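Local coordinates for EtuB protein (Clostridium kluyveri DSM 555, PDB 3IO0) that forms part of the protein shell of a bacterial microcompartment associated with ethanol utilisation, as a trimer of chains with tandem BMC domains, at residues M4-V8 against R97-E101; P141-G147 against I191-S197; A164-V170 against A199-S203. All coordinates share one frame; numbering follows the deposited sequence.

Interaction 1: residues M4-V8 against R97-E101; sequences MTEFV and RRAVE
With CG set anti to its own backbone N (chi1 -179°) and the chain extended from CG to NE, Arg97 reaches from its helix to the carbonyls of Thr5 and Phe7, while Val8, its CG1 likewise anti to N (chi1 -160°), sends that methyl to Glu101 and CG2 to the arginine. The stronger bond is made by Arg97 NH1, 2.8 Å from Thr5 O and almost straight at 170°, with the oxygen lying in the guanidinium plane. Arg97 NH2 also comes to 2.8 Å from Phe7 O, but that hydrogen bond is bent and weak. Two backbone oxygens on either side of Glu6 are thus held by one guanidinium group of Arg97, one face of which is covered by Val8 CG2, 4.0 Å above the plane and over its centre. The peptide so gripped is a type I beta turn from Met4 to Phe7 that leads into strand 7-11, an outermost strand of the first BMC sheet within the chain, and the arginine belongs to helix 93-111, which packs on that sheet. Farther along the helix, Val100 CG1 meets Val8 CB at 4.1 Å, and both valines also rest on Val19 of the adjoining strand 15-20. Glu101, its chain bent at chi2, brings OE2 to 3.4 Å from Val8 CG1. On the turn itself, Met4 and Phe7 pack against Ser213 and Ser217 of a second subunit.

Interaction 2: residues P141-G147 against I191-S197; sequences PSGQAFG and ITISGDS
Neighbouring antiparallel strands, 145-152 and 189-195, form this contact in the middle of the second BMC sheet, where the short segments run at 161° to each other. Gly147 and Ile193 make a hydrogen-bonded pair: Gly147 N donates to Ile193 O at 2.7 Å, and Ile193 N returns a bond to Gly147 O at 2.9 Å. Where Ala145 leads into one strand and Ser194 lies near the close of the other, a side chain joins the backbone bonds. Ser194 OG, held anti to its backbone N (chi1 -172°), donates to Ala145 O over 3.1 Å, meeting that oxygen nearly along the C=O axis. The same hydroxyl is approached by the ring of Pro141, whose CG is 3.4 Å from Ser194 OG, and Gln144 CB approaches it as well, so that the incoming type II turn from Pro141 to Gln144 closes over the serine. The Phe146 side chain leans across to the partner strand and presents its ring edge to Ser194 CB, while its ring also meets that of Phe134. On the face that carries Ala145, the methyl CB of Ala145 stands 3.5 Å from Gly195 O and near Ser197, where helix 197-217 begins; Tyr126 touches both Ala145 and Ser197. Such central pairing of the third and last strands belongs to the antiparallel sheet, ordered 1-2-3-5-4, of this permuted BMC domain.

Interaction 3: residues A164-V170 against A199-S203; sequences ALKTADV and AVLQS
Ala164 opens the contact near the end of helix 154-167, with its carbonyl oxygen accepting a hydrogen bond from Ser203 OG at 2.7 Å; two helices of the second BMC domain, 154-167 and 197-217, meet here. The donor stands tilted 30° from the carbonyl plane of Ala164. One turn on, Thr167 points its methyl at the other helix: Thr167 CG2, anti to the backbone N, sits 3.4 Å from Gln202 O and beside Gln202 CG, while the hydroxyl OG1 bonds back to Thr163 O in its own helix. Past the helix end the chain becomes extended, and Ala168 rests its CB against both the carbonyl oxygen of Ala199 and the hydroxyl of Ser203, with Ala168 CB 3.5 Å from Ala199 O. Asp169 directs its side chain away, yet its backbone oxygen lies 3.6 Å from Ala199 CB. Val170, leading toward strand 171-176, packs on helix 197-217 and also touches Ile193 of the sheet. Its two methyls divide the helix surface. Val170 CG1 serves the Ala199 and Val200 side, reaching Val200 CG2 at 4.0 Å, whereas Val170 CG2 stands 3.7 Å from Ser203 OG, the hydroxyl already bonded to Ala164 O.

Overall arrangement
From the N terminus, interaction 1 comes first: it closes a long loop by fixing the entry to strand 7-11 on helix 93-111, within the first BMC repeat. Only after it has closed does the chain open the other two, which lie in the second repeat and cross each other, since their segments alternate as 141-147, 164-170, 191-197 and 199-203. Interaction 2 joins two strands of the second sheet; interaction 3 joins the two helices that follow them in the chain. Their centres are 10 Å apart and they touch, with Leu165 packing on Ile193 and Val200 on Gly195. Interaction 1 stands apart, its centre about 30 Å from that of interaction 2 and about 38 Å from that of interaction 3.

Interaction 1: residues M4-V8 against R97-E101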
loop_
_atom_site.group_PDB
_atom_site.type_symbol
_atom_site.label_atom_id
_atom_site.label_comp_id
_atom_site.label_asym_id
_atom_site.label_seq_id
_atom_site.Cartn_x
_atom_site.Cartn_y
_atom_site.Cartn_z
ATOM N N MET A 4 -29.531 9.338 -6.848
ATOM C CA MET A 4 -29.706 7.905 -6.755
ATOM C C MET A 4 -30.185 7.484 -5.371
ATOM O O MET A 4 -29.759 8.032 -4.349
ATOM C CB MET A 4 -28.383 7.257 -7.079
ATOM C CG MET A 4 -28.541 6.005 -7.817
ATOM S SD MET A 4 -27.055 5.728 -8.756
ATOM C CE MET A 4 -27.186 3.949 -8.892
ATOM N N THR A 5 -31.093 6.520 -5.336
ATOM C CA THR A 5 -31.734 6.150 -4.061
ATOM C C THR A 5 -30.728 5.485 -3.085
ATOM O O THR A 5 -30.820 5.641 -1.863
ATOM C CB THR A 5 -33.080 5.359 -4.260
ATOM O OG1 THR A 5 -33.280 4.488 -3.154
ATOM C CG2 THR A 5 -33.108 4.524 -5.589
ATOM N N GLU A 6 -29.738 4.808 -3.664
ATOM C CA GLU A 6 -28.633 4.184 -2.939
ATOM C C GLU A 6 -27.707 5.139 -2.176
ATOM O O GLU A 6 -26.982 4.699 -1.289
ATOM C CB GLU A 6 -27.781 3.375 -3.909
ATOM C CG GLU A 6 -28.397 2.069 -4.361
ATOM C CD GLU A 6 -29.395 2.217 -5.496
ATOM O OE1 GLU A 6 -29.667 3.357 -5.951
ATOM O OE2 GLU A 6 -29.909 1.167 -5.931
ATOM N N PHE A 7 -27.707 6.424 -2.529
ATOM C CA PHE A 7 -26.884 7.411 -1.834
ATOM C C PHE A 7 -27.466 7.763 -0.469
ATOM O O PHE A 7 -28.677 7.641 -0.264
ATOM C CB PHE A 7 -26.760 8.670 -2.676
ATOM C CG PHE A 7 -25.909 9.741 -2.056
ATOM C CD1 PHE A 7 -24.525 9.640 -2.057
ATOM C CD2 PHE A 7 -26.491 10.858 -1.481
ATOM C CE1 PHE A 7 -23.734 10.638 -1.489
ATOM C CE2 PHE A 7 -25.707 11.856 -0.912
ATOM C CZ PHE A 7 -24.329 11.747 -0.922
ATOM N N VAL A 8 -26.611 8.195 0.461
ATOM C CA VAL A 8 -27.060 8.569 1.798
ATOM C C VAL A 8 -26.376 9.827 2.398
ATOM O O VAL A 8 -26.961 10.439 3.277
ATOM C CB VAL A 8 -26.987 7.357 2.807
ATOM C CG1 VAL A 8 -27.880 7.588 4.013
ATOM C CG2 VAL A 8 -27.379 6.029 2.157
ATOM N N ARG A 97 -30.204 1.284 6.082
ATOM C CA ARG A 97 -30.152 2.727 5.851
ATOM C C ARG A 97 -30.042 3.482 7.174
ATOM O O ARG A 97 -29.224 4.387 7.328
ATOM C CB ARG A 97 -31.372 3.197 5.044
ATOM C CG ARG A 97 -31.371 4.697 4.732
ATOM C CD ARG A 97 -32.283 5.089 3.588
ATOM N NE ARG A 97 -31.810 6.344 3.003
ATOM C CZ ARG A 97 -31.412 6.493 1.736
ATOM N NH1 ARG A 97 -31.446 5.473 0.888
ATOM N NH2 ARG A 97 -30.976 7.668 1.308
ATOM N N ARG A 98 -30.869 3.078 8.127
ATOM C CA ARG A 98 -30.916 3.677 9.446
ATOM C C ARG A 98 -29.539 3.634 10.133
ATOM O O ARG A 98 -29.079 4.640 10.685
ATOM C CB ARG A 98 -31.983 2.948 10.254
ATOM C CG ARG A 98 -32.333 3.566 11.571
ATOM C CD ARG A 98 -33.345 2.667 12.310
ATOM N NE ARG A 98 -34.700 3.211 12.245
ATOM C CZ ARG A 98 -35.070 4.341 12.850
ATOM N NH1 ARG A 98 -34.184 5.050 13.552
ATOM N NH2 ARG A 98 -36.319 4.777 12.751
ATOM N N ALA A 99 -28.889 2.470 10.068
ATOM C CA ALA A 99 -27.526 2.268 10.589
ATOM C C ALA A 99 -26.490 3.170 9.912
ATOM O O ALA A 99 -25.695 3.828 10.589
ATOM C CB ALA A 99 -27.123 0.806 10.456
ATOM N N VAL A 100 -26.504 3.194 8.578
ATOM C CA VAL A 100 -25.644 4.090 7.795
ATOM C C VAL A 100 -25.844 5.560 8.196
ATOM O O VAL A 100 -24.874 6.319 8.289
ATOM C CB VAL A 100 -25.890 3.929 6.282
ATOM C CG1 VAL A 100 -25.047 4.908 5.491
ATOM C CG2 VAL A 100 -25.592 2.517 5.850
ATOM N N GLU A 101 -27.104 5.939 8.441
ATOM C CA GLU A 101 -27.459 7.297 8.867
ATOM C C GLU A 101 -26.817 7.670 10.200
ATOM O O GLU A 101 -26.304 8.791 10.356
ATOM C CB GLU A 101 -28.984 7.493 8.913
ATOM C CG GLU A 101 -29.634 7.981 7.597
ATOM C CD GLU A 101 -29.049 9.314 7.047
ATOM O OE1 GLU A 101 -28.070 9.873 7.626
ATOM O OE2 GLU A 101 -29.573 9.804 6.012
#

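Interaction 2: residues P141-G147 against I191-S197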
loop_
_atom_site.group_PDB
_atom_site.type_symbol
_atom_site.label_atom_id
_atom_site.label_comp_id
_atom_site.label_asym_id
_atom_site.label_seq_id
_atom_site.Cartn_x
_atom_site.Cartn_y
_atom_site.Cartn_z
ATOM N N PRO A 141 -13.071 -8.054 23.434
ATOM C CA PRO A 141 -13.977 -8.644 24.415
ATOM C C PRO A 141 -15.303 -7.895 24.379
ATOM O O PRO A 141 -15.346 -6.672 24.608
ATOM C CB PRO A 141 -13.250 -8.423 25.745
ATOM C CG PRO A 141 -11.827 -8.325 25.387
ATOM C CD PRO A 141 -11.784 -7.668 24.043
ATOM N N SER A 142 -16.355 -8.641 24.047
ATOM C CA SER A 142 -17.696 -8.125 23.833
ATOM C C SER A 142 -18.246 -7.408 25.066
ATOM O O SER A 142 -18.082 -7.880 26.205
ATOM C CB SER A 142 -18.602 -9.293 23.457
ATOM O OG SER A 142 -19.948 -8.887 23.319
ATOM N N GLY A 143 -18.887 -6.262 24.841
ATOM C CA GLY A 143 -19.558 -5.522 25.915
ATOM C C GLY A 143 -18.628 -4.763 26.843
ATOM O O GLY A 143 -19.068 -3.932 27.628
ATOM N N GLN A 144 -17.336 -5.036 26.744
ATOM C CA GLN A 144 -16.341 -4.408 27.600
ATOM C C GLN A 144 -15.858 -3.098 27.004
ATOM O O GLN A 144 -16.018 -2.878 25.811
ATOM C CB GLN A 144 -15.168 -5.372 27.800
ATOM C CG GLN A 144 -15.576 -6.700 28.457
ATOM C CD GLN A 144 -16.495 -6.473 29.644
ATOM O OE1 GLN A 144 -17.653 -6.882 29.621
ATOM N NE2 GLN A 144 -15.996 -5.771 30.670
ATOM N N ALA A 145 -15.275 -2.227 27.827
ATOM C CA ALA A 145 -14.654 -0.999 27.323
ATOM C C ALA A 145 -13.510 -1.372 26.378
ATOM O O ALA A 145 -12.925 -2.456 26.497
ATOM C CB ALA A 145 -14.144 -0.143 28.462
ATOM N N PHE A 146 -13.186 -0.482 25.446
ATOM C CA PHE A 146 -12.236 -0.813 24.391
ATOM C C PHE A 146 -11.469 0.419 23.941
ATOM O O PHE A 146 -12.050 1.502 23.822
ATOM C CB PHE A 146 -12.994 -1.434 23.215
ATOM C CG PHE A 146 -12.119 -2.070 22.184
ATOM C CD1 PHE A 146 -11.337 -3.170 22.496
ATOM C CD2 PHE A 146 -12.106 -1.588 20.881
ATOM C CE1 PHE A 146 -10.533 -3.764 21.534
ATOM C CE2 PHE A 146 -11.302 -2.174 19.901
ATOM C CZ PHE A 146 -10.519 -3.264 20.229
ATOM N N GLY A 147 -10.170 0.253 23.693
ATOM C CA GLY A 147 -9.331 1.352 23.213
ATOM C C GLY A 147 -8.567 1.032 21.937
ATOM O O GLY A 147 -8.146 -0.115 21.737
ATOM N N ILE A 191 -2.285 -0.623 18.589
ATOM C CA ILE A 191 -2.541 -1.405 19.785
ATOM C C ILE A 191 -4.026 -1.336 20.071
ATOM O O ILE A 191 -4.682 -0.327 19.804
ATOM C CB ILE A 191 -1.607 -0.957 20.969
ATOM C CG1 ILE A 191 -0.347 -1.789 20.927
ATOM C CG2 ILE A 191 -2.202 -1.132 22.357
ATOM C CD1 ILE A 191 -0.603 -3.192 20.518
ATOM N N THR A 192 -4.557 -2.433 20.576
ATOM C CA THR A 192 -5.959 -2.519 20.890
ATOM C C THR A 192 -6.083 -3.035 22.305
ATOM O O THR A 192 -5.420 -4.002 22.687
ATOM C CB THR A 192 -6.661 -3.383 19.860
ATOM O OG1 THR A 192 -7.412 -2.528 19.000
ATOM C CG2 THR A 192 -7.576 -4.385 20.489
ATOM N N ILE A 193 -6.929 -2.375 23.084
ATOM C CA ILE A 193 -6.917 -2.547 24.534
ATOM C C ILE A 193 -8.315 -2.727 25.131
ATOM O O ILE A 193 -9.272 -2.095 24.672
ATOM C CB ILE A 193 -6.041 -1.422 25.159
ATOM C CG1 ILE A 193 -4.762 -2.058 25.672
ATOM C CG2 ILE A 193 -6.751 -0.562 26.216
ATOM C CD1 ILE A 193 -3.584 -1.133 25.642
ATOM N N SER A 194 -8.435 -3.623 26.112
ATOM C CA SER A 194 -9.712 -3.843 26.818
ATOM C C SER A 194 -9.522 -3.894 28.340
ATOM O O SER A 194 -8.411 -4.133 28.827
ATOM C CB SER A 194 -10.407 -5.119 26.324
ATOM O OG SER A 194 -11.721 -5.248 26.848
ATOM N N GLY A 195 -10.603 -3.666 29.083
ATOM C CA GLY A 195 -10.554 -3.706 30.545
ATOM C C GLY A 195 -11.635 -2.849 31.154
ATOM O O GLY A 195 -12.641 -2.574 30.503
ATOM N N ASP A 196 -11.444 -2.424 32.398
ATOM C CA ASP A 196 -12.414 -1.525 33.031
ATOM C C ASP A 196 -12.307 -0.136 32.437
ATOM O O ASP A 196 -11.206 0.320 32.126
ATOM C CB ASP A 196 -12.217 -1.473 34.548
ATOM C CG ASP A 196 -12.517 -2.815 35.222
ATOM O OD1 ASP A 196 -13.378 -3.584 34.707
ATOM O OD2 ASP A 196 -11.883 -3.100 36.272
ATOM N N SER A 197 -13.441 0.536 32.280
ATOM C CA SER A 197 -13.449 1.866 31.674
ATOM C C SER A 197 -12.378 2.795 32.259
ATOM O O SER A 197 -11.600 3.399 31.508
ATOM C CB SER A 197 -14.822 2.508 31.801
ATOM O OG SER A 197 -15.212 2.556 33.153
#

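Interaction 3: residues A164-V170 against A199-S203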
loop_
_atom_site.group_PDB
_atom_site.type_symbol
_atom_site.label_atom_id
_atom_site.label_comp_id
_atom_site.label_asym_id
_atom_site.label_seq_id
_atom_site.Cartn_x
_atom_site.Cartn_y
_atom_site.Cartn_z
ATOM N N ALA A 164 0.832 3.152 27.087
ATOM C CA ALA A 164 -0.545 2.785 27.366
ATOM C C ALA A 164 -0.580 1.581 28.297
ATOM O O ALA A 164 -1.313 1.582 29.281
ATOM C CB ALA A 164 -1.285 2.491 26.097
ATOM N N LEU A 165 0.236 0.575 28.000
ATOM C CA LEU A 165 0.204 -0.693 28.722
ATOM C C LEU A 165 0.837 -0.584 30.103
ATOM O O LEU A 165 0.432 -1.274 31.057
ATOM C CB LEU A 165 0.921 -1.764 27.905
ATOM C CG LEU A 165 0.299 -2.172 26.570
ATOM C CD1 LEU A 165 1.314 -2.913 25.728
ATOM C CD2 LEU A 165 -0.920 -3.038 26.802
ATOM N N LYS A 166 1.845 0.283 30.187
ATOM C CA LYS A 166 2.532 0.590 31.439
ATOM C C LYS A 166 1.600 1.328 32.403
ATOM O O LYS A 166 1.595 1.045 33.593
ATOM C CB LYS A 166 3.778 1.438 31.166
ATOM C CG LYS A 166 5.025 0.669 30.710
ATOM C CD LYS A 166 5.948 1.636 29.957
ATOM C CE LYS A 166 7.432 1.526 30.342
ATOM N NZ LYS A 166 8.208 0.664 29.435
ATOM N N THR A 167 0.797 2.243 31.861
ATOM C CA THR A 167 -0.039 3.163 32.631
ATOM C C THR A 167 -1.094 2.530 33.537
ATOM O O THR A 167 -1.357 3.047 34.622
ATOM C CB THR A 167 -0.730 4.165 31.693
ATOM O OG1 THR A 167 0.226 5.140 31.280
ATOM C CG2 THR A 167 -1.897 4.875 32.376
ATOM N N ALA A 168 -1.713 1.436 33.104
ATOM C CA ALA A 168 -2.834 0.884 33.856
ATOM C C ALA A 168 -2.983 -0.603 33.626
ATOM O O ALA A 168 -2.222 -1.205 32.857
ATOM C CB ALA A 168 -4.124 1.614 33.500
ATOM N N ASP A 169 -3.955 -1.204 34.303
ATOM C CA ASP A 169 -4.152 -2.636 34.199
ATOM C C ASP A 169 -5.159 -2.959 33.093
ATOM O O ASP A 169 -6.372 -3.009 33.323
ATOM C CB ASP A 169 -4.558 -3.239 35.552
ATOM C CG ASP A 169 -4.742 -4.761 35.485
ATOM O OD1 ASP A 169 -4.019 -5.429 34.701
ATOM O OD2 ASP A 169 -5.612 -5.301 36.210
ATOM N N VAL A 170 -4.642 -3.164 31.885
ATOM C CA VAL A 170 -5.482 -3.412 30.707
ATOM C C VAL A 170 -5.003 -4.643 29.940
ATOM O O VAL A 170 -3.813 -4.972 29.975
ATOM C CB VAL A 170 -5.520 -2.187 29.757
ATOM C CG1 VAL A 170 -6.322 -1.048 30.373
ATOM C CG2 VAL A 170 -4.110 -1.723 29.402
ATOM N N ALA A 199 -9.585 2.143 33.830
ATOM C CA ALA A 199 -8.272 1.657 33.407
ATOM C C ALA A 199 -7.987 2.017 31.942
ATOM O O ALA A 199 -6.946 2.615 31.625
ATOM C CB ALA A 199 -8.173 0.150 33.633
ATOM N N VAL A 200 -8.931 1.679 31.065
ATOM C CA VAL A 200 -8.800 1.939 29.634
ATOM C C VAL A 200 -8.625 3.436 29.347
ATOM O O VAL A 200 -7.722 3.832 28.607
ATOM C CB VAL A 200 -9.983 1.327 28.834
ATOM C CG1 VAL A 200 -9.921 1.717 27.374
ATOM C CG2 VAL A 200 -9.992 -0.197 28.963
ATOM N N LEU A 201 -9.463 4.265 29.961
ATOM C CA LEU A 201 -9.365 5.716 29.788
ATOM C C LEU A 201 -8.026 6.292 30.265
ATOM O O LEU A 201 -7.446 7.166 29.617
ATOM C CB LEU A 201 -10.538 6.420 30.468
ATOM C CG LEU A 201 -11.824 6.380 29.638
ATOM C CD1 LEU A 201 -13.060 6.557 30.504
ATOM C CD2 LEU A 201 -11.776 7.401 28.500
ATOM N N GLN A 202 -7.533 5.780 31.387
ATOM C CA GLN A 202 -6.261 6.229 31.948
ATOM C C GLN A 202 -5.092 5.928 30.983
ATOM O O GLN A 202 -4.218 6.792 30.764
ATOM C CB GLN A 202 -6.052 5.554 33.298
ATOM C CG GLN A 202 -5.224 6.319 34.317
ATOM C CD GLN A 202 -4.866 5.431 35.512
ATOM O OE1 GLN A 202 -3.740 5.472 36.012
ATOM N NE2 GLN A 202 -5.815 4.598 35.950
ATOM N N SER A 203 -5.107 4.715 30.403
ATOM C CA SER A 203 -4.131 4.277 29.389
ATOM C C SER A 203 -4.193 5.117 28.122
ATOM O O SER A 203 -3.180 5.642 27.660
ATOM C CB SER A 203 -4.361 2.819 29.012
ATOM O OG SER A 203 -3.903 1.955 30.023
#